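Local coordinates for protein diol-dehydratase (Roseburia inulinivorans, PDB 5I2A) that dehydrates 1,2-propanediol as a B12-independent glycyl radical enzyme, a lyase of the pyruvate formate-lyase-like family, at residues Ser382-His387 with Arg431-Ile436; Pro408-Asp413 with Glu771-Leu776; Ser737-Ala742 with Phe781-Met786. One frame throughout, in Å; residues are numbered along the deposited sequence.

Interactions 1 and 2 meet in one mixed sheet, where strands 380-385 and 409-412 lie side by side; Val385 N comes within 2.8 Å of Tyr411 O, and the two centres are about 12 Å apart. The 781-786 segment of interaction 3 lies along the other side of strand 409-412, just before strand 787-792: Asn412 N is 2.9 Å from Met786 O, and the centres of interactions 2 and 3 are again about 12 Å apart. Interactions 1 and 3, about 17 Å apart between centres, touch where Val385 packs on Phe781. These strands are consistent with the barrel around the active site of glycyl radical enzymes; the radical, predicted at Gly817, is absent here.

Interaction 1 (Ser382-His387 with Arg431-Ile436); sequences SIRVWH and RNYNII
Arg384 reaches from its strand across the ring of Tyr433 to the backbone carbonyls of Arg431 and Tyr433, and its side chain carries nearly the whole contact. CB lies beside the phenol end of the tyrosine. The next atom, Arg384 CG, packs against that hydroxyl, 3.4 Å from Tyr433 OH. Arg384 CD then moves over the ring face in a CH-pi contact, 3.9 Å from the centroid of the Tyr433 ring. A bend at chi3 (47°) turns the rest of the chain along the ring, which places Arg384 NE 3.4 Å from Tyr433 CE2 and stacks the guanidinium on the same ring, with planes 20° apart. Arginine and tyrosine run antiparallel along each other, the guanidinium nearing the backbone end of the ring while CG lies at the hydroxyl.

The second segment ends in strand 434-436, which pairs antiparallel with 440-442 in a short hairpin whose connecting loop is consistent with the Cys loop that glycyl radical enzymes hold inside their barrel.

At the tip, both terminal nitrogens, Arg384 NH1 and NH2, donate to the one oxygen Arg431 O, each at 2.9 Å. That oxygen lies in the guanidinium plane, whereas both nitrogens reach it from the same face of its own carbonyl plane. Arg384 NH1 adds a weak, bent bond to Tyr433 O, also 2.9 Å long (N-H...O 130°). NH2 makes a salt bridge with Asp413 OD2, while OD1 of that carboxylate bonds Tyr433 OH, and one aspartate therefore ties down both stacked partners.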
# COMPACT_ATOMS: atom_id res chain seq x y z
N SER A 382 28.29 16.51 20.63
CA SER A 382 27.40 16.97 21.68
C SER A 382 27.82 16.44 23.04
O SER A 382 28.53 15.44 23.14
CB SER A 382 25.97 16.52 21.37
OG SER A 382 25.54 17.06 20.15
N ILE A 383 27.37 17.10 24.10
CA ILE A 383 27.58 16.57 25.43
C ILE A 383 26.28 16.61 26.23
O ILE A 383 25.53 17.58 26.19
CB ILE A 383 28.72 17.33 26.17
CG1 ILE A 383 28.96 16.71 27.55
CG2 ILE A 383 28.41 18.83 26.26
CD1 ILE A 383 30.27 17.16 28.20
N ARG A 384 26.00 15.51 26.93
CA ARG A 384 24.88 15.47 27.85
C ARG A 384 25.34 15.98 29.22
O ARG A 384 26.24 15.42 29.82
CB ARG A 384 24.33 14.05 27.97
CG ARG A 384 23.48 13.61 26.80
CD ARG A 384 22.99 12.17 26.96
NE ARG A 384 22.44 11.91 28.29
CZ ARG A 384 21.90 10.74 28.65
NH1 ARG A 384 21.82 9.73 27.79
NH2 ARG A 384 21.45 10.59 29.89
N VAL A 385 24.71 17.05 29.68
CA VAL A 385 24.98 17.63 30.99
C VAL A 385 23.92 17.18 32.00
O VAL A 385 22.72 17.23 31.71
CB VAL A 385 25.00 19.17 30.93
CG1 VAL A 385 25.27 19.79 32.31
CG2 VAL A 385 26.01 19.66 29.91
N TRP A 386 24.36 16.70 33.16
CA TRP A 386 23.43 16.40 34.26
C TRP A 386 24.09 16.78 35.59
O TRP A 386 25.26 17.12 35.62
CB TRP A 386 22.99 14.93 34.23
CG TRP A 386 24.01 13.94 34.70
CD1 TRP A 386 25.20 13.63 34.11
CD2 TRP A 386 23.90 13.09 35.85
NE1 TRP A 386 25.85 12.66 34.83
CE2 TRP A 386 25.07 12.31 35.90
CE3 TRP A 386 22.93 12.92 36.84
CZ2 TRP A 386 25.30 11.37 36.91
CZ3 TRP A 386 23.15 11.99 37.84
CH2 TRP A 386 24.33 11.22 37.87
N HIS A 387 23.32 16.74 36.68
CA HIS A 387 23.82 17.23 37.96
C HIS A 387 25.08 16.48 38.41
O HIS A 387 25.94 17.05 39.05
CB HIS A 387 22.73 17.16 39.03
CG HIS A 387 22.37 15.77 39.47
ND1 HIS A 387 21.25 15.11 39.02
CD2 HIS A 387 22.96 14.93 40.36
CE1 HIS A 387 21.17 13.92 39.60
NE2 HIS A 387 22.20 13.79 40.41
N ARG A 431 16.75 7.65 29.83
CA ARG A 431 18.08 7.84 30.37
C ARG A 431 19.17 7.53 29.37
O ARG A 431 20.29 8.01 29.50
CB ARG A 431 18.30 6.98 31.62
CG ARG A 431 18.04 7.74 32.89
CD ARG A 431 18.29 6.89 34.13
NE ARG A 431 17.73 7.53 35.32
CZ ARG A 431 17.58 6.92 36.48
NH1 ARG A 431 17.94 5.65 36.62
NH2 ARG A 431 17.07 7.57 37.52
N ASN A 432 18.83 6.72 28.38
CA ASN A 432 19.79 6.36 27.36
C ASN A 432 19.65 7.21 26.11
O ASN A 432 20.08 6.81 25.03
CB ASN A 432 19.65 4.88 27.00
CG ASN A 432 20.83 4.37 26.21
OD1 ASN A 432 21.96 4.65 26.57
ND2 ASN A 432 20.56 3.67 25.11
N TYR A 433 19.05 8.39 26.23
CA TYR A 433 18.79 9.18 25.02
C TYR A 433 20.07 9.70 24.36
O TYR A 433 21.12 9.87 25.01
CB TYR A 433 17.86 10.36 25.33
CG TYR A 433 18.54 11.60 25.89
CD1 TYR A 433 19.03 12.59 25.05
CD2 TYR A 433 18.66 11.79 27.27
CE1 TYR A 433 19.64 13.72 25.55
CE2 TYR A 433 19.28 12.92 27.78
CZ TYR A 433 19.77 13.89 26.91
OH TYR A 433 20.39 15.02 27.40
N ASN A 434 19.99 9.96 23.07
CA ASN A 434 20.98 10.83 22.46
C ASN A 434 20.28 11.87 21.60
O ASN A 434 19.04 11.94 21.58
CB ASN A 434 22.03 10.04 21.67
CG ASN A 434 21.43 9.22 20.54
OD1 ASN A 434 21.32 8.00 20.65
ND2 ASN A 434 21.10 9.88 19.44
N ILE A 435 21.06 12.69 20.92
CA ILE A 435 20.50 13.76 20.10
C ILE A 435 20.54 13.36 18.62
O ILE A 435 21.47 12.70 18.17
CB ILE A 435 21.25 15.09 20.33
CG1 ILE A 435 21.04 15.59 21.77
CG2 ILE A 435 20.80 16.17 19.34
CD1 ILE A 435 19.56 15.84 22.17
N ILE A 436 19.50 13.72 17.90
CA ILE A 436 19.41 13.52 16.46
C ILE A 436 19.66 14.84 15.78
O ILE A 436 19.06 15.85 16.16
CB ILE A 436 18.01 13.00 16.04
CG1 ILE A 436 17.68 11.66 16.72
CG2 ILE A 436 17.89 12.96 14.51
CD1 ILE A 436 18.59 10.50 16.34

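Interaction 2 (Pro408-Asp413 with Glu771-Leu776); sequences PAYYND and ESFISL
Tyr410 of strand 409-412 and Phe773 of helix 766-781 form the contact, ring against ring. The segment starts with Pro408, which follows a cis peptide bond and packs on Ala397 and Thr401 of helix 391-402. Ala409 rests against His787 and Gln789 of the adjoining strand.

Tyr410 points toward the helix. Its ring receives the edge of Phe773 in an offset edge-to-face pair, centroids 5.6 Å apart and planes at 73°. Phe773 CE2 approaches Tyr410 OH to 3.4 Å and Tyr410 CZ to 3.7 Å, while Phe773 CZ lies 3.8 Å from Tyr410 CE1. A chi1 of 172° swings the phenylalanine ring away from its backbone N and brings this CE2-CZ edge to the tyrosine, the two side chains arriving from opposing sides. Tyr410 OH is hydrogen-bonded to Thr401 OG1 while the phenylalanine edge lies against it.

Tyr411 hydrogen-bonds through OH to Cys438 O, in a loop consistent with the Cys loop of glycyl radical enzymes. Asn412 is the N-cap of helix 413-422: its OD1 accepts from Glu414 N, and its ND2 donates to Gly785 O. Asp413 begins that helix.

The ring pair joins a strand of the pyruvate formate lyase-like range to a helix of the glycine radical range. Strand 409-412 runs parallel to 380-385 and antiparallel to 787-792 in the mixed sheet, with Ala397 and Ala398 of helix 391-402 flanking the rings and Phe790 of strand 787-792 touching both.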
# COMPACT_ATOMS: atom_id res chain seq x y z
N PRO A 408 31.37 21.20 21.97
CA PRO A 408 30.16 20.45 21.63
C PRO A 408 28.97 21.34 21.86
O PRO A 408 29.14 22.41 22.43
CB PRO A 408 30.17 19.29 22.62
CG PRO A 408 30.87 19.88 23.84
CD PRO A 408 31.87 20.88 23.32
N ALA A 409 27.79 20.93 21.40
CA ALA A 409 26.55 21.54 21.86
C ALA A 409 26.20 20.91 23.21
O ALA A 409 26.54 19.75 23.45
CB ALA A 409 25.43 21.33 20.85
N TYR A 410 25.53 21.67 24.07
CA TYR A 410 25.24 21.26 25.44
C TYR A 410 23.75 20.97 25.63
O TYR A 410 22.91 21.80 25.29
CB TYR A 410 25.70 22.36 26.43
CG TYR A 410 27.20 22.62 26.37
CD1 TYR A 410 27.75 23.42 25.37
CD2 TYR A 410 28.05 22.05 27.30
CE1 TYR A 410 29.13 23.64 25.30
CE2 TYR A 410 29.43 22.26 27.24
CZ TYR A 410 29.96 23.05 26.24
OH TYR A 410 31.31 23.25 26.17
N TYR A 411 23.43 19.79 26.17
CA TYR A 411 22.04 19.34 26.34
C TYR A 411 21.74 18.99 27.80
O TYR A 411 22.55 18.39 28.49
CB TYR A 411 21.75 18.14 25.43
CG TYR A 411 21.96 18.49 23.96
CD1 TYR A 411 20.91 19.00 23.19
CD2 TYR A 411 23.21 18.36 23.37
CE1 TYR A 411 21.11 19.36 21.86
CE2 TYR A 411 23.42 18.71 22.04
CZ TYR A 411 22.37 19.20 21.29
OH TYR A 411 22.60 19.56 19.99
N ASN A 412 20.54 19.36 28.24
CA ASN A 412 20.16 19.22 29.64
C ASN A 412 19.35 17.93 29.93
O ASN A 412 18.13 17.90 29.74
CB ASN A 412 19.37 20.46 30.05
CG ASN A 412 19.01 20.48 31.53
OD1 ASN A 412 19.47 19.65 32.30
ND2 ASN A 412 18.17 21.43 31.92
N ASP A 413 20.05 16.90 30.38
CA ASP A 413 19.41 15.66 30.87
C ASP A 413 18.16 15.90 31.71
O ASP A 413 17.14 15.22 31.54
CB ASP A 413 20.38 14.85 31.73
CG ASP A 413 21.29 13.95 30.91
OD1 ASP A 413 21.50 14.24 29.72
OD2 ASP A 413 21.80 12.95 31.46
N GLU A 771 35.26 28.25 33.92
CA GLU A 771 34.38 27.96 35.03
C GLU A 771 33.14 28.85 35.01
O GLU A 771 32.05 28.38 35.29
CB GLU A 771 35.12 28.09 36.37
CG GLU A 771 35.84 26.80 36.76
CD GLU A 771 36.82 26.97 37.90
OE1 GLU A 771 36.73 27.98 38.64
OE2 GLU A 771 37.68 26.07 38.08
N SER A 772 33.29 30.12 34.66
CA SER A 772 32.09 30.95 34.59
C SER A 772 31.25 30.61 33.35
O SER A 772 30.04 30.77 33.37
CB SER A 772 32.45 32.44 34.62
OG SER A 772 33.53 32.71 33.78
N PHE A 773 31.90 30.12 32.29
CA PHE A 773 31.20 29.57 31.13
C PHE A 773 30.27 28.42 31.56
O PHE A 773 29.07 28.46 31.28
CB PHE A 773 32.21 29.08 30.09
CG PHE A 773 31.62 28.31 28.93
CD1 PHE A 773 31.00 28.96 27.89
CD2 PHE A 773 31.74 26.93 28.87
CE1 PHE A 773 30.49 28.25 26.80
CE2 PHE A 773 31.24 26.21 27.79
CZ PHE A 773 30.61 26.88 26.75
N ILE A 774 30.82 27.44 32.27
CA ILE A 774 30.02 26.31 32.77
C ILE A 774 28.86 26.79 33.67
O ILE A 774 27.74 26.29 33.58
CB ILE A 774 30.90 25.30 33.55
CG1 ILE A 774 31.95 24.66 32.63
CG2 ILE A 774 30.04 24.24 34.24
CD1 ILE A 774 31.37 23.85 31.51
N SER A 775 29.13 27.78 34.53
CA SER A 775 28.11 28.33 35.41
C SER A 775 26.99 29.03 34.65
O SER A 775 25.85 29.02 35.08
CB SER A 775 28.72 29.31 36.41
OG SER A 775 29.53 28.62 37.33
N LEU A 776 27.34 29.69 33.55
CA LEU A 776 26.34 30.31 32.69
C LEU A 776 25.36 29.25 32.19
O LEU A 776 24.14 29.42 32.31
CB LEU A 776 27.00 31.01 31.51
CG LEU A 776 26.06 31.68 30.50
CD1 LEU A 776 25.34 32.86 31.14
CD2 LEU A 776 26.83 32.14 29.27

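Interaction 3 (Ser737-Ala742 with Phe781-Met786); sequences SCNSVA and FDQQGM
Ala742 meets Gln783 where the backbones come nearest, 5.2 Å between the CA atoms of Ala742 and Gly785, and where a type I turn from Phe781 to Gln784 leaves helix 766-781. Gln783, in that turn, supplies the side chain that spans to the helix holding Asn739. Gln783 CB packs on Ala742 CB at 3.6 Å, and the same alanine methyl is equally close, 3.6 Å, to Gln783 O.

From there CG lies beside the backbone N (chi1 -63°), and the chain runs out extended toward Asn739, three residues before Ala742. Gln783 NE2 donates to Asn739 OD1 at 2.8 Å in a nearly straight bond, N-H...O 162°. The two amides are turned well across each other, and the accepting oxygen lies in the plane of the glutamine amide.

The turn forms part of a Schellman motif that terminates helix 766-781: Gly785 N bonds Tyr780 O, Gln784 N bonds Phe781 O, and Gln784 takes the positive phi (76°) of the C-prime position. After Met786 the chain enters strand 787-792.

Both amides have further partners. A water donates to Gln783 OE1 at 2.6 Å and to Asn739 O at 2.7 Å, bridging the glutamine to the backbone carbonyl of Asn739. Gln783 NE2 is also bonded to Gly779 O of helix 766-781, and Asn739 ND2 to Asp659 OD2, while Ala742 and Cys738 rest on Tyr780.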
# COMPACT_ATOMS: atom_id res chain seq x y z
N SER A 737 19.65 37.28 29.45
CA SER A 737 19.13 36.63 28.25
C SER A 737 18.65 35.21 28.57
O SER A 737 17.55 34.82 28.18
CB SER A 737 20.18 36.61 27.14
OG SER A 737 19.67 35.91 26.03
N CYS A 738 19.49 34.44 29.25
CA CYS A 738 19.12 33.10 29.70
C CYS A 738 17.82 33.12 30.50
O CYS A 738 16.94 32.27 30.29
CB CYS A 738 20.24 32.48 30.53
SG CYS A 738 21.70 31.98 29.56
N ASN A 739 17.69 34.08 31.40
CA ASN A 739 16.49 34.20 32.23
C ASN A 739 15.24 34.36 31.36
O ASN A 739 14.22 33.71 31.62
CB ASN A 739 16.60 35.37 33.22
CG ASN A 739 17.63 35.13 34.34
OD1 ASN A 739 18.15 34.03 34.51
ND2 ASN A 739 17.91 36.18 35.10
N SER A 740 15.31 35.20 30.33
CA SER A 740 14.18 35.37 29.42
C SER A 740 13.83 34.08 28.70
O SER A 740 12.67 33.69 28.64
CB SER A 740 14.47 36.45 28.36
OG SER A 740 14.38 37.76 28.88
N VAL A 741 14.85 33.44 28.12
CA VAL A 741 14.62 32.30 27.24
C VAL A 741 14.09 31.12 28.06
O VAL A 741 13.29 30.33 27.57
CB VAL A 741 15.90 31.90 26.48
CG1 VAL A 741 15.68 30.65 25.64
CG2 VAL A 741 16.38 33.06 25.58
N ALA A 742 14.51 31.02 29.32
CA ALA A 742 14.00 29.97 30.20
C ALA A 742 12.54 30.16 30.60
O ALA A 742 11.96 29.27 31.20
CB ALA A 742 14.84 29.84 31.43
N PHE A 781 20.19 25.93 32.59
CA PHE A 781 19.66 24.57 32.73
C PHE A 781 18.87 24.44 34.05
O PHE A 781 17.85 23.75 34.09
CB PHE A 781 20.78 23.52 32.66
CG PHE A 781 21.28 23.24 31.25
CD1 PHE A 781 20.76 23.92 30.16
CD2 PHE A 781 22.27 22.29 31.03
CE1 PHE A 781 21.22 23.65 28.87
CE2 PHE A 781 22.74 22.01 29.77
CZ PHE A 781 22.21 22.69 28.67
N ASP A 782 19.31 25.14 35.10
CA ASP A 782 18.60 25.12 36.39
C ASP A 782 17.24 25.79 36.33
O ASP A 782 16.43 25.64 37.24
CB ASP A 782 19.43 25.79 37.48
CG ASP A 782 20.59 24.94 37.94
OD1 ASP A 782 20.60 23.74 37.66
OD2 ASP A 782 21.50 25.50 38.56
N GLN A 783 16.99 26.55 35.26
CA GLN A 783 15.69 27.14 35.04
C GLN A 783 14.91 26.38 33.95
O GLN A 783 13.95 26.90 33.39
CB GLN A 783 15.84 28.61 34.67
CG GLN A 783 16.47 29.47 35.78
CD GLN A 783 16.64 30.91 35.35
OE1 GLN A 783 15.71 31.72 35.46
NE2 GLN A 783 17.83 31.25 34.86
N GLN A 784 15.36 25.16 33.67
CA GLN A 784 14.70 24.21 32.77
C GLN A 784 14.89 24.54 31.28
O GLN A 784 14.12 24.10 30.44
CB GLN A 784 13.19 24.08 33.09
CG GLN A 784 12.91 23.29 34.37
CD GLN A 784 13.42 24.01 35.61
OE1 GLN A 784 12.99 25.11 35.92
NE2 GLN A 784 14.35 23.39 36.32
N GLY A 785 15.94 25.29 30.97
CA GLY A 785 16.36 25.42 29.58
C GLY A 785 16.83 24.07 29.07
O GLY A 785 17.32 23.26 29.85
N MET A 786 16.69 23.81 27.78
CA MET A 786 16.99 22.48 27.26
C MET A 786 18.39 22.35 26.63
O MET A 786 19.02 21.29 26.69
CB MET A 786 15.92 22.07 26.24
CG MET A 786 16.12 20.67 25.65
SD MET A 786 14.87 20.19 24.44
CE MET A 786 13.38 20.29 25.42
O HOH W 1 13.66 32.56 34.03